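Local coordinates for hypothetical oxidoreductase ycnD (PDB 1ZCH), which uses NADH or NADPH in a flavin reductase reaction on FMN and also reduces nitroaromatic compounds, quinones, chromates and azo dyes, at residues E55-L63 against N141-L149. Residues are numbered along the deposited sequence; the frame is centred on the assembly and turned at random. Where two conformers were deposited one is given.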
loop_
_atom_site.group_PDB
_atom_site.type_symbol
_atom_site.label_atom_id
_atom_site.label_comp_id
_atom_site.label_asym_id
_atom_site.label_seq_id
_atom_site.Cartn_x
_atom_site.Cartn_y
_atom_site.Cartn_z
ATOM N N GLU A 55 -2.375 28.311 -4.312
ATOM C CA GLU A 55 -2.986 28.646 -3.025
ATOM C C GLU A 55 -3.446 27.423 -2.235
ATOM O O GLU A 55 -3.174 27.306 -1.038
ATOM C CB GLU A 55 -4.176 29.587 -3.233
ATOM C CG GLU A 55 -3.838 30.882 -3.954
ATOM C CD GLU A 55 -2.923 31.792 -3.154
ATOM O OE1 GLU A 55 -1.798 31.369 -2.813
ATOM O OE2 GLU A 55 -3.331 32.940 -2.870
ATOM N N ARG A 56 -4.155 26.522 -2.908
ATOM C CA ARG A 56 -4.658 25.313 -2.269
ATOM C C ARG A 56 -3.505 24.424 -1.803
ATOM O O ARG A 56 -3.538 23.873 -0.702
ATOM C CB ARG A 56 -5.563 24.548 -3.248
ATOM C CG ARG A 56 -6.145 23.250 -2.697
ATOM C CD ARG A 56 -7.140 22.611 -3.670
ATOM N NE ARG A 56 -8.363 23.403 -3.804
ATOM C CZ ARG A 56 -8.661 24.165 -4.853
ATOM N NH1 ARG A 56 -7.829 24.246 -5.885
ATOM N NH2 ARG A 56 -9.793 24.859 -4.863
ATOM N N LYS A 57 -2.483 24.301 -2.642
ATOM C CA LYS A 57 -1.320 23.478 -2.322
ATOM C C LYS A 57 -0.570 24.058 -1.119
ATOM O O LYS A 57 -0.049 23.320 -0.277
ATOM C CB LYS A 57 -0.404 23.387 -3.552
ATOM C CG LYS A 57 0.752 22.395 -3.424
ATOM C CD LYS A 57 1.278 21.937 -4.787
ATOM C CE LYS A 57 1.771 23.097 -5.653
ATOM N NZ LYS A 57 2.901 23.838 -5.015
ATOM N N LYS A 58 -0.528 25.384 -1.033
ATOM C CA LYS A 58 0.143 26.049 0.078
ATOM C C LYS A 58 -0.595 25.722 1.376
ATOM O O LYS A 58 0.027 25.454 2.405
ATOM C CB LYS A 58 0.170 27.566 -0.152
ATOM C CG LYS A 58 0.895 28.362 0.921
ATOM C CD LYS A 58 0.885 29.857 0.592
ATOM C CE LYS A 58 1.593 30.680 1.663
ATOM N NZ LYS A 58 1.524 32.150 1.387
ATOM N N LYS A 59 -1.924 25.729 1.321
ATOM C CA LYS A 59 -2.725 25.422 2.500
ATOM C C LYS A 59 -2.468 23.982 2.938
ATOM O O LYS A 59 -2.371 23.693 4.129
ATOM C CB LYS A 59 -4.213 25.602 2.194
ATOM C CG LYS A 59 -4.613 27.016 1.804
ATOM C CD LYS A 59 -6.094 27.085 1.466
ATOM C CE LYS A 59 -6.506 28.489 1.066
ATOM N NZ LYS A 59 -6.258 29.465 2.161
ATOM N N ILE A 60 -2.371 23.078 1.968
ATOM C CA ILE A 60 -2.112 21.675 2.269
ATOM C C ILE A 60 -0.776 21.551 2.992
ATOM O O ILE A 60 -0.653 20.822 3.979
ATOM C CB ILE A 60 -2.070 20.824 0.975
ATOM C CG1 ILE A 60 -3.467 20.759 0.353
ATOM C CG2 ILE A 60 -1.552 19.425 1.287
ATOM C CD1 ILE A 60 -3.537 19.969 -0.949
ATOM N N SER A 61 0.223 22.270 2.492
ATOM C CA SER A 61 1.554 22.248 3.087
ATOM C C SER A 61 1.508 22.656 4.559
ATOM O O SER A 61 2.174 22.051 5.404
ATOM C CB SER A 61 2.480 23.192 2.323
ATOM O OG SER A 61 3.764 23.224 2.918
ATOM N N GLU A 62 0.721 23.685 4.858
ATOM C CA GLU A 62 0.595 24.177 6.225
ATOM C C GLU A 62 -0.079 23.144 7.119
ATOM O O GLU A 62 0.316 22.949 8.269
ATOM C CB GLU A 62 -0.202 25.486 6.238
ATOM C CG GLU A 62 0.335 26.529 5.264
ATOM C CD GLU A 62 -0.348 27.876 5.397
ATOM O OE1 GLU A 62 -1.599 27.922 5.395
ATOM O OE2 GLU A 62 0.374 28.895 5.494
ATOM N N LEU A 63 -1.097 22.479 6.587
ATOM C CA LEU A 63 -1.818 21.461 7.339
ATOM C C LEU A 63 -0.937 20.228 7.562
ATOM O O LEU A 63 -1.160 19.458 8.500
ATOM C CB LEU A 63 -3.091 21.062 6.589
ATOM C CG LEU A 63 -4.178 22.139 6.461
ATOM C CD1 LEU A 63 -5.319 21.632 5.590
ATOM C CD2 LEU A 63 -4.691 22.507 7.842
ATOM N N ASN A 141 -3.858 16.776 10.365
ATOM C CA ASN A 141 -5.012 17.673 10.458
ATOM C C ASN A 141 -6.011 17.233 9.391
ATOM O O ASN A 141 -6.338 17.993 8.476
ATOM C CB ASN A 141 -4.586 19.124 10.204
ATOM C CG ASN A 141 -3.739 19.691 11.326
ATOM O OD1 ASN A 141 -4.214 19.876 12.448
ATOM N ND2 ASN A 141 -2.474 19.966 11.032
ATOM N N PRO A 142 -6.511 15.994 9.501
ATOM C CA PRO A 142 -7.470 15.415 8.555
ATOM C C PRO A 142 -8.789 16.154 8.349
ATOM O O PRO A 142 -9.271 16.253 7.222
ATOM C CB PRO A 142 -7.665 13.995 9.090
ATOM C CG PRO A 142 -7.463 14.159 10.563
ATOM C CD PRO A 142 -6.265 15.069 10.624
ATOM N N GLN A 143 -9.380 16.673 9.419
ATOM C CA GLN A 143 -10.651 17.375 9.277
ATOM C C GLN A 143 -10.539 18.594 8.363
ATOM O O GLN A 143 -11.370 18.786 7.472
ATOM C CB GLN A 143 -11.190 17.800 10.644
ATOM C CG GLN A 143 -12.578 18.420 10.566
ATOM C CD GLN A 143 -13.544 17.567 9.760
ATOM O OE1 GLN A 143 -13.787 16.406 10.090
ATOM N NE2 GLN A 143 -14.092 18.138 8.694
ATOM N N GLU A 144 -9.521 19.419 8.585
ATOM C CA GLU A 144 -9.308 20.609 7.764
ATOM C C GLU A 144 -9.089 20.219 6.305
ATOM O O GLU A 144 -9.611 20.861 5.390
ATOM C CB GLU A 144 -8.078 21.393 8.239
ATOM C CG GLU A 144 -8.180 22.040 9.615
ATOM C CD GLU A 144 -8.258 21.035 10.749
ATOM O OE1 GLU A 144 -7.738 19.907 10.595
ATOM O OE2 GLU A 144 -8.829 21.385 11.807
ATOM N N LEU A 145 -8.297 19.171 6.095
ATOM C CA LEU A 145 -7.987 18.702 4.751
ATOM C C LEU A 145 -9.240 18.145 4.085
ATOM O O LEU A 145 -9.481 18.378 2.901
ATOM C CB LEU A 145 -6.898 17.625 4.810
ATOM C CG LEU A 145 -6.337 17.129 3.473
ATOM C CD1 LEU A 145 -5.694 18.285 2.711
ATOM C CD2 LEU A 145 -5.311 16.032 3.732
ATOM N N ILE A 146 -10.032 17.411 4.858
ATOM C CA ILE A 146 -11.274 16.823 4.366
ATOM C C ILE A 146 -12.210 17.927 3.874
ATOM O O ILE A 146 -12.825 17.811 2.812
ATOM C CB ILE A 146 -11.965 16.010 5.486
ATOM C CG1 ILE A 146 -11.246 14.668 5.663
ATOM C CG2 ILE A 146 -13.440 15.816 5.176
ATOM C CD1 ILE A 146 -11.628 13.922 6.921
ATOM N N GLU A 147 -12.301 19.005 4.647
ATOM C CA GLU A 147 -13.158 20.132 4.294
ATOM C C GLU A 147 -12.618 20.893 3.089
ATOM O O GLU A 147 -13.372 21.270 2.192
ATOM C CB GLU A 147 -13.293 21.083 5.484
ATOM C CG GLU A 147 -13.945 20.428 6.684
ATOM C CD GLU A 147 -15.327 19.895 6.359
ATOM O OE1 GLU A 147 -15.730 18.871 6.949
ATOM O OE2 GLU A 147 -16.014 20.507 5.514
ATOM N N LEU A 148 -11.307 21.111 3.073
ATOM C CA LEU A 148 -10.666 21.840 1.988
ATOM C C LEU A 148 -10.851 21.177 0.628
ATOM O O LEU A 148 -11.136 21.845 -0.367
ATOM C CB LEU A 148 -9.167 21.991 2.272
ATOM C CG LEU A 148 -8.333 22.719 1.212
ATOM C CD1 LEU A 148 -8.771 24.179 1.116
ATOM C CD2 LEU A 148 -6.860 22.634 1.578
ATOM N N LEU A 149 -10.697 19.860 0.587
ATOM C CA LEU A 149 -10.809 19.121 -0.663
ATOM C C LEU A 149 -12.177 18.491 -0.903
ATOM O O LEU A 149 -12.366 17.746 -1.867
ATOM C CB LEU A 149 -9.713 18.056 -0.718
ATOM C CG LEU A 149 -8.301 18.638 -0.567
ATOM C CD1 LEU A 149 -7.258 17.532 -0.699
ATOM C CD2 LEU A 149 -8.079 19.713 -1.626
HETATM O O HOH W 1 -10.230 23.962 -1.960
HETATM O O HOH W 2 -3.561 17.435 7.319
#
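Two helices lying on one face of the antiparallel sheet of the nitroreductase fold meet here, Leu-63 and Ile-60 of one packing on Leu-145 and Leu-148 of the other. The segments run nearly antiparallel, at 166°, with their axes 10.3 Å apart. Leu-63 holds its CG beside its own backbone N (chi1 -66°), which carries both methyls across the groove: they straddle Glu-144 CB, CD2 at 3.6 Å, and CD1 also reaches the backbone N of Leu-145. The fork of a leucine suits this place. One layer deeper, Ile-60 CG1 sits 4.1 Å from both Leu-145 CD1 and Leu-148 CD2, and its side chain also reaches Phe-76 of the sheet. Lys-59 covers the outer side with its aliphatic part, CD lying 4.0 Å from Leu-148 CD1.

Asn-141 ND2 donates to Leu-63 O over 2.9 Å; the short asparagine suits the spot because its amide brings an N-H nearly straight (170°) onto that oxygen, which lies in the amide plane. Without the amide, as with an alanine here, Leu-63 O would probably lose this direct bond and keep a weak one from a water that also accepts from Asn-141 N. At the other end, Arg-56 lays its CD 3.7 Å from Leu-149 CD2, while its NE donates to a water that in turn donates to Leu-148 O. The long arginine suits this edge because its NH1 still reaches Glu-185 of the second subunit in a salt bridge, joining the helix pair to the dimer interface. This is antiparallel helix packing against a sheet, as in the alpha+beta core of FMN-dependent nitroreductases.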